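Long-range contacts in hypothetical protein (Clostridium sporogenes ATCC 15579, PDB 4QRK), which is of unknown function but is a putative cell adhesion protein of the DUF2154 family, folded as a right-handed beta-helix: residues Lys24-Leu29 and Asp69-Ile74; Leu36-Asn41 and Gly112-Asp117; Lys44-Lys49 and Trp93-Asn98; Lys120-Glu125 and Tyr143-Lys148. All blocks are in the same frame, centred on the assembly; numbering follows the deposited sequence.

In the fold
Contacts 1 and 4 lie in one sheet of the right-handed beta-helix, contacts 2 and 3 in the other. Contacts 2 and 3 are continuous: strands 35-42 and 91-98 are neighbours, probably hydrogen-bonded from Ile95 N to Asn37 O at 2.7 Å. Contact 1 meets both across the apolar interior, with Leu29 CD1 3.7 Å from Ile38 CD1 and Ile74 CG2 3.6 Å from Trp93 CZ3. Contact 4 is centred about 15 Å from contact 1 without touching it, but Ile121 CD1 reaches Gly40 CA of contact 2 at 3.8 Å and Leu97 CB of contact 3 at 3.9 Å. A bound calcium ion lies about 13 Å from the side chain of Glu125.

Contact 1: residues Lys24-Leu29 and Asp69-Ile74; sequences KTKLNL and DGELEI
Gly70 N donates to Lys24 O at 2.7 Å, the shortest hydrogen bond between 24-29 and 69-74, with the donor almost in line with the carbonyl. Four more backbone bonds follow, from Lys26 N to Gly70 O, Leu72 N to Lys26 O, Asn28 N to Leu72 O and Ile74 N to Asn28 O. The partner alternates as in a parallel sheet, and the axes of the two segments diverge by 20°.

Polar side chains line one face. The chain of Lys26, extended beyond CG, crosses Asp69 and places CE 3.4 Å from Asp69 OD2; NZ makes a long salt bridge of 3.9 Å to the same oxygen and a weak, long ion pair to Glu104. Lys24 NZ turns elsewhere, to a salt bridge with Glu104 on strand 103-110. Further along, Asn28 and Glu73 run side by side, each with CG anti to the backbone N. Their amide and carboxylate planes differ by 47°, and the bond from Asn28 ND2 to Glu73 OE2 is weak despite its 2.8 Å length, because the angle at the hydrogen is only 119°.

The other face, beyond Thr25 and Gly70, is aliphatic. Leu29 CD2 lies 3.5 Å from Ile74 CB and also touches CG1 and CD1 of that residue, while Leu27 CD1 meets Leu72 CG at 3.8 Å. Leu72 and Ile74 pack on Met46 from the opposing sheet. The chemistry implies a division of labour: backbone bonds fix the register, the aliphatic side chains pack into the interior between the sheets, and the long or bent polar links on the outer face probably add little directional hold.

Contact 2: residues Leu36-Asn41 and Gly112-Asp117; sequences LNISGN and GEFKAD
The Phe114 ring is met at its edge by strand 36-41: Leu36 O and Ile38 CD1 both lie near the ring plane, the methyl 3.7 Å from Phe114 CE1. Leu36 runs alongside the ring, with its CG 3.6 Å from Phe114 CD1 and its CD2 near CD1 and CE1, from out of the ring plane. A chi1 of 173° sets the Phe114 ring anti to the backbone N and beside its own carbonyl carbon, next to Leu36. Val135, Leu137, Leu107, Leu109, Val128 and Met130 also touch Phe114. Further on, Ile38 CB packs on Ala116 CB at 4.0 Å.

On the face carrying Asn37 and Lys115, the flat amide lies beside the aliphatic start of the lysine, with Asn37 OD1 3.5 Å from Lys115 CB. That oxygen also receives a hydrogen from a water at 2.7 Å, which donates again to Glu113 O. The amide nitrogen, Asn37 ND2, is held by Asn94 OD1. A second water accepts from Gly40 N and donates to Asp117 OD2 at 2.7 Å; the other carboxylate oxygen, OD1, bonds to Ser119 OG.

Four backbone bonds, each 2.9 Å between N and O, make the parallel pairing; one runs from Leu36 N to Glu113 O. Strand 35-42 sits between 113-117 and 91-98, which Asn37 and Ser39 reach through backbone bonds to Trp93, Ile95 and Leu97; 113-117 is flanked next by 134-138. Strands 103-110 and 123-130 of the facing sheet cover the Phe114 side.

Contact 3: residues Lys44-Lys49 and Trp93-Asn98; sequences KLMKGK and WNINLN
Lys47 and Asn96 form a hydrogen-bonded antiparallel pair: Asn96 N donates to Lys47 O at 2.7 Å, and Lys47 N donates back to Asn96 O. Lys49 and Asn94 repeat the pattern, so the main-chain donors and acceptors of both pairs are satisfied within the contact.

The side-chain amide of Asn96 is satisfied at both ends. Its OD1 takes a weak bond of 2.9 Å from Lys47 NZ, whose stronger partner is Glu42, and its ND2 bonds to Ser39 OG. The amide nitrogen of Asn94 is bound by Glu92.

At the end where 44-49 enters the sheet, Asn98 ND2 donates to Lys44 O at 3.1 Å from 46° above the carbonyl plane, missing the lone pairs. Asn98 N reaches Leu45 O, also from above that carbonyl's plane. The Asn98 carboxamide oxygen receives Lys100 N and Ile101 N, which ties the amide to the turn that follows.

On the buried face Met46, present as selenomethionine, bends at chi2 (-100°) and brings CE to 3.4 Å from Ile95 CG1, tighter than ordinary van der Waals contact. Met46 CE also lies 3.4 Å from Gly48 CA, in space that a side chain there would occupy, while Met46 CG rests 3.8 Å from Leu97 CD2.

Leu45 and Met46 both face Val17, a classic beta bulge. Strand 46-52 lies between 11-17 and 91-98, antiparallel to both, and 91-98 passes the sheet on to the parallel strand 35-42.

Contact 4: residues Lys120-Glu125 and Tyr143-Lys148; sequences KINLKE and YKNNVK
Segments 120-125 and 143-148 become paired strands at their C-terminal ends, where Glu125 and Lys148 form a parallel bridge with CA atoms 4.8 Å apart. Lys148 N donates to Lys124 O at 3.2 Å, and a water donates both to this carbonyl and to Asn146 O. Nearer the N-terminal ends the backbones stand wider, and Asn122 is the centre of an inverse gamma turn.

Side chains span that wider part. The Tyr143 ring offers its edge to Ile121 O, which lies in the ring plane 3.2 Å from CE1; its hydroxyl bonds to Leu118 O. Asn145 has CG in the crowded position between backbone N and carbonyl carbon (chi1 38°), and this directs its amide at the other segment. There Asn145 ND2 makes a weak bond of 3.3 Å to Leu123 O, while also donating to Asn146 O. Lys124, bent at chi2 and chi3, crosses Asn145 at about a right angle, and its NZ donates to Asn122 OD1 at 3.1 Å from 38° above the carbonyl plane. On the buried side, Leu123 CD2 meets Val147 CG1 at 4.0 Å, the two side chains again crossing nearly at a right angle.

Between these segments the chain visits the other sheet as strand 134-138 and returns one position over, so 123-130 and 147-153 lie adjacent and parallel. Such stacking of successive coils characterises a beta-helix, here the right-handed form.

Contact 1: residues Lys24-Leu29 and Asp69-Ile74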
loop_
_atom_site.group_PDB
_atom_site.type_symbol
_atom_site.label_atom_id
_atom_site.label_comp_id
_atom_site.label_asym_id
_atom_site.label_seq_id
_atom_site.Cartn_x
_atom_site.Cartn_y
_atom_site.Cartn_z
ATOM N N LYS A 24 -10.100 -11.669 9.923
ATOM C CA LYS A 24 -9.558 -11.017 8.757
ATOM C C LYS A 24 -9.363 -9.525 9.125
ATOM O O LYS A 24 -10.121 -8.981 9.926
ATOM C CB LYS A 24 -10.478 -11.217 7.550
ATOM C CG LYS A 24 -10.034 -10.417 6.291
ATOM C CD LYS A 24 -11.086 -10.367 5.188
ATOM C CE LYS A 24 -10.762 -11.323 4.048
ATOM N NZ LYS A 24 -11.757 -11.228 2.938
ATOM N N THR A 25 -8.313 -8.899 8.599
ATOM C CA THR A 25 -8.094 -7.449 8.758
ATOM C C THR A 25 -8.470 -6.733 7.457
ATOM O O THR A 25 -8.018 -7.110 6.372
ATOM C CB THR A 25 -6.619 -7.107 9.027
ATOM O OG1 THR A 25 -6.210 -7.657 10.273
ATOM C CG2 THR A 25 -6.413 -5.606 9.092
ATOM N N LYS A 26 -9.289 -5.694 7.578
ATOM C CA LYS A 26 -9.556 -4.777 6.466
ATOM C C LYS A 26 -9.064 -3.389 6.888
ATOM O O LYS A 26 -9.686 -2.723 7.696
ATOM C CB LYS A 26 -11.041 -4.741 6.124
ATOM C CG LYS A 26 -11.582 -6.030 5.531
ATOM C CD LYS A 26 -12.974 -5.817 4.899
ATOM C CE LYS A 26 -13.446 -7.043 4.108
ATOM N NZ LYS A 26 -14.630 -6.738 3.246
ATOM N N LEU A 27 -7.903 -3.016 6.376
ATOM C CA LEU A 27 -7.224 -1.789 6.766
ATOM C C LEU A 27 -7.556 -0.716 5.746
ATOM O O LEU A 27 -7.434 -0.918 4.523
ATOM C CB LEU A 27 -5.715 -2.016 6.854
ATOM C CG LEU A 27 -4.812 -0.825 7.188
ATOM C CD1 LEU A 27 -5.127 -0.326 8.541
ATOM C CD2 LEU A 27 -3.318 -1.190 7.098
ATOM N N ASN A 28 -8.034 0.415 6.247
ATOM C CA ASN A 28 -8.414 1.506 5.379
ATOM C C ASN A 28 -7.700 2.749 5.853
ATOM O O ASN A 28 -7.884 3.183 6.988
ATOM C CB ASN A 28 -9.943 1.651 5.335
ATOM C CG ASN A 28 -10.396 2.819 4.443
ATOM O OD1 ASN A 28 -9.835 3.049 3.386
ATOM N ND2 ASN A 28 -11.408 3.551 4.882
ATOM N N LEU A 29 -6.824 3.285 5.002
ATOM C CA LEU A 29 -5.959 4.413 5.378
ATOM C C LEU A 29 -6.257 5.661 4.517
ATOM O O LEU A 29 -6.313 5.597 3.287
ATOM C CB LEU A 29 -4.482 4.031 5.249
ATOM C CG LEU A 29 -3.973 2.866 6.098
ATOM C CD1 LEU A 29 -2.525 2.486 5.817
ATOM C CD2 LEU A 29 -4.073 3.143 7.582
ATOM N N ASP A 69 -14.599 -9.849 10.639
ATOM C CA ASP A 69 -13.735 -8.915 9.909
ATOM C C ASP A 69 -13.377 -7.741 10.805
ATOM O O ASP A 69 -14.264 -6.987 11.210
ATOM C CB ASP A 69 -14.443 -8.369 8.666
ATOM C CG ASP A 69 -14.568 -9.391 7.547
ATOM O OD1 ASP A 69 -14.289 -10.591 7.760
ATOM O OD2 ASP A 69 -14.961 -8.982 6.443
ATOM N N GLY A 70 -12.090 -7.568 11.091
ATOM C CA GLY A 70 -11.626 -6.387 11.782
ATOM C C GLY A 70 -11.452 -5.181 10.860
ATOM O O GLY A 70 -10.464 -5.078 10.123
ATOM N N GLU A 71 -12.413 -4.261 10.919
ATOM C CA GLU A 71 -12.382 -3.050 10.116
ATOM C C GLU A 71 -11.631 -1.952 10.839
ATOM O O GLU A 71 -12.113 -1.404 11.813
ATOM C CB GLU A 71 -13.799 -2.652 9.710
ATOM C CG GLU A 71 -14.382 -3.735 8.805
ATOM C CD GLU A 71 -15.646 -3.352 8.077
ATOM O OE1 GLU A 71 -16.179 -2.241 8.312
ATOM O OE2 GLU A 71 -16.116 -4.193 7.273
ATOM N N LEU A 72 -10.412 -1.693 10.352
ATOM C CA LEU A 72 -9.489 -0.746 10.963
ATOM C C LEU A 72 -9.298 0.418 10.020
ATOM O O LEU A 72 -8.774 0.262 8.911
ATOM C CB LEU A 72 -8.149 -1.408 11.270
ATOM C CG LEU A 72 -6.991 -0.593 11.889
ATOM C CD1 LEU A 72 -7.379 0.268 13.061
ATOM C CD2 LEU A 72 -5.936 -1.548 12.305
ATOM N N GLU A 73 -9.681 1.591 10.487
ATOM C CA GLU A 73 -9.552 2.768 9.683
ATOM C C GLU A 73 -8.660 3.790 10.366
ATOM O O GLU A 73 -8.827 4.111 11.533
ATOM C CB GLU A 73 -10.921 3.374 9.426
ATOM C CG GLU A 73 -10.846 4.607 8.564
ATOM C CD GLU A 73 -12.216 5.106 8.192
ATOM O OE1 GLU A 73 -12.936 5.626 9.085
ATOM O OE2 GLU A 73 -12.569 4.941 7.009
ATOM N N ILE A 74 -7.732 4.341 9.614
ATOM C CA ILE A 74 -6.858 5.370 10.159
ATOM C C ILE A 74 -6.907 6.533 9.194
ATOM O O ILE A 74 -6.618 6.373 8.001
ATOM C CB ILE A 74 -5.432 4.881 10.300
ATOM C CG1 ILE A 74 -5.412 3.458 10.867
ATOM C CG2 ILE A 74 -4.628 5.896 11.150
ATOM C CD1 ILE A 74 -4.044 2.949 11.224
#

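Contact 2: residues Leu36-Asn41 and Gly112-Asp117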
loop_
_atom_site.group_PDB
_atom_site.type_symbol
_atom_site.label_atom_id
_atom_site.label_comp_id
_atom_site.label_asym_id
_atom_site.label_seq_id
_atom_site.Cartn_x
_atom_site.Cartn_y
_atom_site.Cartn_z
ATOM N N LEU A 36 4.266 7.663 4.648
ATOM C CA LEU A 36 3.585 6.508 5.205
ATOM C C LEU A 36 4.435 5.277 4.937
ATOM O O LEU A 36 4.712 4.973 3.782
ATOM C CB LEU A 36 2.227 6.341 4.512
ATOM C CG LEU A 36 1.464 5.044 4.728
ATOM C CD1 LEU A 36 1.208 4.778 6.175
ATOM C CD2 LEU A 36 0.128 5.114 3.967
ATOM N N ASN A 37 4.782 4.541 6.000
ATOM C CA ASN A 37 5.603 3.339 5.930
ATOM C C ASN A 37 4.911 2.170 6.598
ATOM O O ASN A 37 4.447 2.264 7.731
ATOM C CB ASN A 37 6.927 3.561 6.625
ATOM C CG ASN A 37 7.734 4.684 6.024
ATOM O OD1 ASN A 37 7.936 4.788 4.788
ATOM N ND2 ASN A 37 8.198 5.549 6.891
ATOM N N ILE A 38 4.782 1.086 5.865
ATOM C CA ILE A 38 4.104 -0.104 6.367
ATOM C C ILE A 38 4.985 -1.307 6.199
ATOM O O ILE A 38 5.635 -1.497 5.143
ATOM C CB ILE A 38 2.789 -0.378 5.640
ATOM C CG1 ILE A 38 1.858 0.850 5.720
ATOM C CG2 ILE A 38 2.128 -1.620 6.226
ATOM C CD1 ILE A 38 0.529 0.609 4.986
ATOM N N SER A 39 4.995 -2.131 7.235
ATOM C CA SER A 39 5.721 -3.402 7.219
ATOM C C SER A 39 4.957 -4.468 7.951
ATOM O O SER A 39 3.908 -4.210 8.549
ATOM C CB SER A 39 7.070 -3.246 7.903
ATOM O OG SER A 39 6.910 -3.121 9.313
ATOM N N GLY A 40 5.508 -5.682 7.952
ATOM C CA GLY A 40 5.067 -6.691 8.903
ATOM C C GLY A 40 5.759 -6.508 10.271
ATOM O O GLY A 40 6.036 -5.379 10.716
ATOM N N ASN A 41 6.024 -7.636 10.921
ATOM C CA ASN A 41 6.710 -7.705 12.229
ATOM C C ASN A 41 5.897 -7.217 13.432
ATOM O O ASN A 41 6.425 -6.516 14.293
ATOM C CB ASN A 41 8.077 -6.964 12.158
ATOM C CG ASN A 41 9.167 -7.665 13.006
ATOM O OD1 ASN A 41 9.098 -8.865 13.244
ATOM N ND2 ASN A 41 10.156 -6.906 13.456
ATOM N N GLY A 112 2.754 12.712 -1.079
ATOM C CA GLY A 112 3.828 12.242 -0.224
ATOM C C GLY A 112 4.454 10.954 -0.697
ATOM O O GLY A 112 4.374 10.629 -1.869
ATOM N N GLU A 113 5.068 10.223 0.224
ATOM C CA GLU A 113 5.789 9.011 -0.120
ATOM C C GLU A 113 5.258 7.831 0.639
ATOM O O GLU A 113 5.145 7.841 1.884
ATOM C CB GLU A 113 7.265 9.191 0.158
ATOM C CG GLU A 113 7.915 10.324 -0.655
ATOM C CD GLU A 113 9.350 10.574 -0.236
ATOM O OE1 GLU A 113 9.780 9.994 0.788
ATOM O OE2 GLU A 113 10.051 11.353 -0.919
ATOM N N PHE A 114 4.867 6.824 -0.121
ATOM C CA PHE A 114 4.321 5.599 0.459
ATOM C C PHE A 114 5.305 4.454 0.205
ATOM O O PHE A 114 5.668 4.166 -0.945
ATOM C CB PHE A 114 2.980 5.280 -0.170
ATOM C CG PHE A 114 2.409 3.934 0.244
ATOM C CD1 PHE A 114 2.400 3.542 1.570
ATOM C CD2 PHE A 114 1.886 3.070 -0.699
ATOM C CE1 PHE A 114 1.894 2.302 1.951
ATOM C CE2 PHE A 114 1.371 1.834 -0.326
ATOM C CZ PHE A 114 1.385 1.445 0.993
ATOM N N LYS A 115 5.726 3.815 1.277
ATOM C CA LYS A 115 6.648 2.684 1.209
ATOM C C LYS A 115 6.079 1.544 2.017
ATOM O O LYS A 115 5.653 1.709 3.176
ATOM C CB LYS A 115 8.013 3.072 1.771
ATOM C CG LYS A 115 8.756 4.166 1.032
ATOM C CD LYS A 115 10.192 4.224 1.579
ATOM C CE LYS A 115 10.943 5.510 1.279
ATOM N NZ LYS A 115 10.507 6.190 0.030
ATOM N N ALA A 116 6.034 0.371 1.403
ATOM C CA ALA A 116 5.480 -0.786 2.092
ATOM C C ALA A 116 6.156 -2.095 1.726
ATOM O O ALA A 116 6.351 -2.421 0.545
ATOM C CB ALA A 116 3.944 -0.921 1.857
ATOM N N ASP A 117 6.499 -2.833 2.766
ATOM C CA ASP A 117 6.928 -4.200 2.618
ATOM C C ASP A 117 5.783 -5.057 3.001
ATOM O O ASP A 117 5.471 -5.196 4.186
ATOM C CB ASP A 117 8.098 -4.534 3.523
ATOM C CG ASP A 117 8.536 -6.003 3.378
ATOM O OD1 ASP A 117 8.149 -6.658 2.391
ATOM O OD2 ASP A 117 9.232 -6.515 4.273
HETATM O O HOH W 1 7.660 6.820 3.066
HETATM O O HOH W 2 8.024 -6.586 6.679
#

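Contact 3: residues Lys44-Lys49 and Trp93-Asn98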
loop_
_atom_site.group_PDB
_atom_site.type_symbol
_atom_site.label_atom_id
_atom_site.label_comp_id
_atom_site.label_asym_id
_atom_site.label_seq_id
_atom_site.Cartn_x
_atom_site.Cartn_y
_atom_site.Cartn_z
ATOM N N LYS A 44 0.373 -8.383 17.551
ATOM C CA LYS A 44 -1.046 -8.046 17.646
ATOM C C LYS A 44 -1.543 -7.736 16.219
ATOM O O LYS A 44 -0.907 -8.120 15.259
ATOM C CB LYS A 44 -1.262 -6.858 18.601
ATOM C CG LYS A 44 -0.687 -7.030 20.057
ATOM C CD LYS A 44 -1.175 -8.308 20.734
ATOM C CE LYS A 44 -0.569 -8.476 22.153
ATOM N NZ LYS A 44 -0.621 -7.187 22.932
ATOM N N LEU A 45 -2.677 -7.066 16.068
ATOM C CA LEU A 45 -3.215 -6.822 14.734
ATOM C C LEU A 45 -2.379 -5.784 13.967
ATOM O O LEU A 45 -2.002 -5.993 12.799
ATOM C CB LEU A 45 -4.668 -6.373 14.837
ATOM C CG LEU A 45 -5.485 -6.527 13.553
ATOM C CD1 LEU A 45 -6.075 -7.904 13.498
ATOM C CD2 LEU A 45 -6.582 -5.487 13.460
HETATM N N MSE A 46 -2.095 -4.681 14.653
HETATM C CA MSE A 46 -1.374 -3.550 14.107
HETATM C C MSE A 46 -0.740 -2.766 15.246
HETATM O O MSE A 46 -1.324 -2.673 16.335
HETATM C CB MSE A 46 -2.365 -2.642 13.367
HETATM C CG MSE A 46 -1.777 -1.385 12.772
HETATM SE SE MSE A 46 -2.060 0.246 13.839
HETATM C CE MSE A 46 -0.935 1.427 12.865
ATOM N N LYS A 47 0.445 -2.201 14.993
ATOM C CA LYS A 47 1.078 -1.267 15.889
ATOM C C LYS A 47 1.549 -0.140 15.014
ATOM O O LYS A 47 2.086 -0.351 13.917
ATOM C CB LYS A 47 2.259 -1.912 16.618
ATOM C CG LYS A 47 3.054 -0.913 17.461
ATOM C CD LYS A 47 4.278 -1.503 18.135
ATOM C CE LYS A 47 5.421 -1.791 17.164
ATOM N NZ LYS A 47 5.610 -3.277 16.891
ATOM N N GLY A 48 1.360 1.075 15.475
ATOM C CA GLY A 48 1.820 2.204 14.704
ATOM C C GLY A 48 2.423 3.282 15.561
ATOM O O GLY A 48 2.003 3.494 16.702
ATOM N N LYS A 49 3.425 3.954 15.005
ATOM C CA LYS A 49 3.954 5.186 15.574
ATOM C C LYS A 49 3.669 6.360 14.621
ATOM O O LYS A 49 4.011 6.313 13.433
ATOM C CB LYS A 49 5.465 5.051 15.798
ATOM C CG LYS A 49 6.063 6.263 16.521
ATOM C CD LYS A 49 7.571 6.159 16.612
ATOM C CE LYS A 49 8.169 7.338 17.350
ATOM N NZ LYS A 49 9.654 7.291 17.371
ATOM N N TRP A 93 3.607 8.248 9.401
ATOM C CA TRP A 93 2.949 7.097 9.964
ATOM C C TRP A 93 3.810 5.870 9.678
ATOM O O TRP A 93 4.132 5.533 8.522
ATOM C CB TRP A 93 1.556 6.869 9.354
ATOM C CG TRP A 93 0.512 7.924 9.605
ATOM C CD1 TRP A 93 0.659 9.142 10.234
ATOM C CD2 TRP A 93 -0.843 7.856 9.161
ATOM N NE1 TRP A 93 -0.546 9.820 10.224
ATOM C CE2 TRP A 93 -1.473 9.063 9.543
ATOM C CE3 TRP A 93 -1.581 6.886 8.474
ATOM C CZ2 TRP A 93 -2.821 9.314 9.278
ATOM C CZ3 TRP A 93 -2.910 7.148 8.194
ATOM C CH2 TRP A 93 -3.516 8.354 8.594
ATOM N N ASN A 94 4.180 5.192 10.738
ATOM C CA ASN A 94 4.985 3.981 10.606
ATOM C C ASN A 94 4.225 2.841 11.206
ATOM O O ASN A 94 4.010 2.817 12.404
ATOM C CB ASN A 94 6.301 4.176 11.342
ATOM C CG ASN A 94 7.059 5.366 10.840
ATOM O OD1 ASN A 94 7.558 5.343 9.738
ATOM N ND2 ASN A 94 7.102 6.432 11.622
ATOM N N ILE A 95 3.761 1.931 10.359
ATOM C CA ILE A 95 2.801 0.913 10.750
ATOM C C ILE A 95 3.376 -0.500 10.637
ATOM O O ILE A 95 3.964 -0.839 9.602
ATOM C CB ILE A 95 1.537 1.039 9.864
ATOM C CG1 ILE A 95 0.840 2.386 10.182
ATOM C CG2 ILE A 95 0.586 -0.146 10.076
ATOM C CD1 ILE A 95 -0.307 2.690 9.264
ATOM N N ASN A 96 3.240 -1.299 11.700
ATOM C CA ASN A 96 3.620 -2.713 11.653
ATOM C C ASN A 96 2.344 -3.550 11.672
ATOM O O ASN A 96 1.457 -3.330 12.526
ATOM C CB ASN A 96 4.503 -3.204 12.839
ATOM C CG ASN A 96 5.802 -2.444 13.036
ATOM O OD1 ASN A 96 6.220 -2.250 14.196
ATOM N ND2 ASN A 96 6.468 -2.049 11.967
ATOM N N LEU A 97 2.258 -4.525 10.771
ATOM C CA LEU A 97 1.062 -5.344 10.621
ATOM C C LEU A 97 1.313 -6.826 10.939
ATOM O O LEU A 97 2.412 -7.353 10.744
ATOM C CB LEU A 97 0.544 -5.273 9.168
ATOM C CG LEU A 97 -0.041 -3.927 8.710
ATOM C CD1 LEU A 97 -0.537 -4.063 7.269
ATOM C CD2 LEU A 97 -1.143 -3.496 9.642
ATOM N N ASN A 98 0.252 -7.491 11.382
ATOM C CA ASN A 98 0.302 -8.901 11.702
ATOM C C ASN A 98 0.589 -9.677 10.420
ATOM O O ASN A 98 0.069 -9.314 9.355
ATOM C CB ASN A 98 -1.036 -9.341 12.267
ATOM C CG ASN A 98 -1.005 -10.774 12.747
ATOM O OD1 ASN A 98 -1.306 -11.720 11.995
ATOM N ND2 ASN A 98 -0.584 -10.948 13.994
#

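Contact 4: residues Lys120-Glu125 and Tyr143-Lys148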
loop_
_atom_site.group_PDB
_atom_site.type_symbol
_atom_site.label_atom_id
_atom_site.label_comp_id
_atom_site.label_asym_id
_atom_site.label_seq_id
_atom_site.Cartn_x
_atom_site.Cartn_y
_atom_site.Cartn_z
ATOM N N LYS A 120 5.654 -10.224 3.718
ATOM C CA LYS A 120 5.428 -11.175 4.810
ATOM C C LYS A 120 3.999 -11.216 5.293
ATOM O O LYS A 120 3.685 -11.918 6.228
ATOM C CB LYS A 120 6.356 -10.851 5.988
ATOM C CG LYS A 120 7.817 -11.029 5.576
ATOM C CD LYS A 120 8.710 -10.874 6.742
ATOM C CE LYS A 120 10.056 -11.468 6.485
ATOM N NZ LYS A 120 10.907 -11.294 7.696
ATOM N N ILE A 121 3.149 -10.422 4.671
ATOM C CA ILE A 121 1.746 -10.309 5.072
ATOM C C ILE A 121 0.964 -11.369 4.312
ATOM O O ILE A 121 1.274 -11.663 3.156
ATOM C CB ILE A 121 1.221 -8.926 4.650
ATOM C CG1 ILE A 121 2.068 -7.820 5.280
ATOM C CG2 ILE A 121 -0.243 -8.701 4.991
ATOM C CD1 ILE A 121 2.154 -7.900 6.755
ATOM N N ASN A 122 -0.069 -11.899 4.942
ATOM C CA ASN A 122 -1.029 -12.789 4.304
ATOM C C ASN A 122 -2.000 -11.946 3.496
ATOM O O ASN A 122 -3.162 -11.789 3.838
ATOM C CB ASN A 122 -1.779 -13.574 5.369
ATOM C CG ASN A 122 -2.639 -14.707 4.801
ATOM O OD1 ASN A 122 -2.638 -14.982 3.608
ATOM N ND2 ASN A 122 -3.385 -15.357 5.680
ATOM N N LEU A 123 -1.488 -11.371 2.419
ATOM C CA LEU A 123 -2.199 -10.355 1.678
ATOM C C LEU A 123 -3.253 -10.963 0.759
ATOM O O LEU A 123 -2.977 -11.925 0.044
ATOM C CB LEU A 123 -1.187 -9.554 0.877
ATOM C CG LEU A 123 -1.692 -8.343 0.125
ATOM C CD1 LEU A 123 -2.249 -7.323 1.106
ATOM C CD2 LEU A 123 -0.550 -7.765 -0.760
ATOM N N LYS A 124 -4.450 -10.374 0.738
ATOM C CA LYS A 124 -5.482 -10.792 -0.227
ATOM C C LYS A 124 -5.718 -9.699 -1.274
ATOM O O LYS A 124 -5.907 -9.972 -2.447
ATOM C CB LYS A 124 -6.823 -11.079 0.455
ATOM C CG LYS A 124 -6.762 -12.029 1.638
ATOM C CD LYS A 124 -6.323 -13.438 1.265
ATOM C CE LYS A 124 -5.573 -14.073 2.432
ATOM N NZ LYS A 124 -5.467 -15.558 2.380
ATOM N N GLU A 125 -5.776 -8.456 -0.841
ATOM C CA GLU A 125 -6.079 -7.415 -1.792
ATOM C C GLU A 125 -5.441 -6.141 -1.345
ATOM O O GLU A 125 -5.343 -5.882 -0.144
ATOM C CB GLU A 125 -7.602 -7.252 -1.976
ATOM C CG GLU A 125 -7.951 -6.185 -3.006
ATOM C CD GLU A 125 -9.391 -6.290 -3.509
ATOM O OE1 GLU A 125 -10.099 -7.222 -3.064
ATOM O OE2 GLU A 125 -9.800 -5.437 -4.341
ATOM N N TYR A 143 2.699 -15.841 -1.661
ATOM C CA TYR A 143 1.317 -15.791 -1.199
ATOM C C TYR A 143 0.619 -17.156 -1.441
ATOM O O TYR A 143 0.888 -17.845 -2.424
ATOM C CB TYR A 143 0.582 -14.598 -1.833
ATOM C CG TYR A 143 1.306 -13.288 -1.530
ATOM C CD1 TYR A 143 1.407 -12.805 -0.228
ATOM C CD2 TYR A 143 1.949 -12.586 -2.534
ATOM C CE1 TYR A 143 2.103 -11.625 0.043
ATOM C CE2 TYR A 143 2.629 -11.432 -2.286
ATOM C CZ TYR A 143 2.715 -10.952 -0.997
ATOM O OH TYR A 143 3.425 -9.791 -0.793
ATOM N N LYS A 144 -0.225 -17.555 -0.500
ATOM C CA LYS A 144 -0.857 -18.867 -0.525
ATOM C C LYS A 144 -2.284 -18.818 -1.041
ATOM O O LYS A 144 -3.063 -19.732 -0.854
ATOM C CB LYS A 144 -0.791 -19.493 0.874
ATOM C CG LYS A 144 0.643 -19.882 1.299
ATOM C CD LYS A 144 1.387 -20.708 0.208
ATOM C CE LYS A 144 2.755 -21.203 0.674
ATOM N NZ LYS A 144 3.672 -20.087 1.061
ATOM N N ASN A 145 -2.611 -17.748 -1.727
ATOM C CA ASN A 145 -3.899 -17.621 -2.360
ATOM C C ASN A 145 -3.706 -16.596 -3.452
ATOM O O ASN A 145 -2.630 -15.988 -3.558
ATOM C CB ASN A 145 -4.866 -17.094 -1.339
ATOM C CG ASN A 145 -4.217 -16.076 -0.464
ATOM O OD1 ASN A 145 -3.862 -16.359 0.683
ATOM N ND2 ASN A 145 -3.996 -14.882 -1.015
ATOM N N ASN A 146 -4.722 -16.407 -4.276
ATOM C CA ASN A 146 -4.673 -15.368 -5.278
ATOM C C ASN A 146 -4.688 -14.004 -4.633
ATOM O O ASN A 146 -5.280 -13.828 -3.577
ATOM C CB ASN A 146 -5.852 -15.505 -6.206
ATOM C CG ASN A 146 -5.800 -16.790 -6.981
ATOM O OD1 ASN A 146 -4.731 -17.208 -7.451
ATOM N ND2 ASN A 146 -6.937 -17.448 -7.094
ATOM N N VAL A 147 -4.038 -13.047 -5.277
ATOM C CA VAL A 147 -3.939 -11.687 -4.739
ATOM C C VAL A 147 -4.300 -10.718 -5.851
ATOM O O VAL A 147 -3.916 -10.909 -7.005
ATOM C CB VAL A 147 -2.516 -11.387 -4.241
ATOM C CG1 VAL A 147 -2.427 -9.976 -3.567
ATOM C CG2 VAL A 147 -2.042 -12.431 -3.314
ATOM N N LYS A 148 -5.030 -9.670 -5.489
ATOM C CA LYS A 148 -5.464 -8.636 -6.406
ATOM C C LYS A 148 -4.808 -7.336 -5.960
ATOM O O LYS A 148 -4.924 -6.958 -4.811
ATOM C CB LYS A 148 -6.996 -8.536 -6.334
ATOM C CG LYS A 148 -7.636 -7.776 -7.443
ATOM C CD LYS A 148 -8.605 -8.662 -8.228
ATOM C CE LYS A 148 -9.024 -8.029 -9.574
ATOM N NZ LYS A 148 -7.937 -8.043 -10.626
HETATM O O HOH W 3 -0.204 -15.962 1.742
HETATM O O HOH W 4 -7.690 -11.685 -3.817
#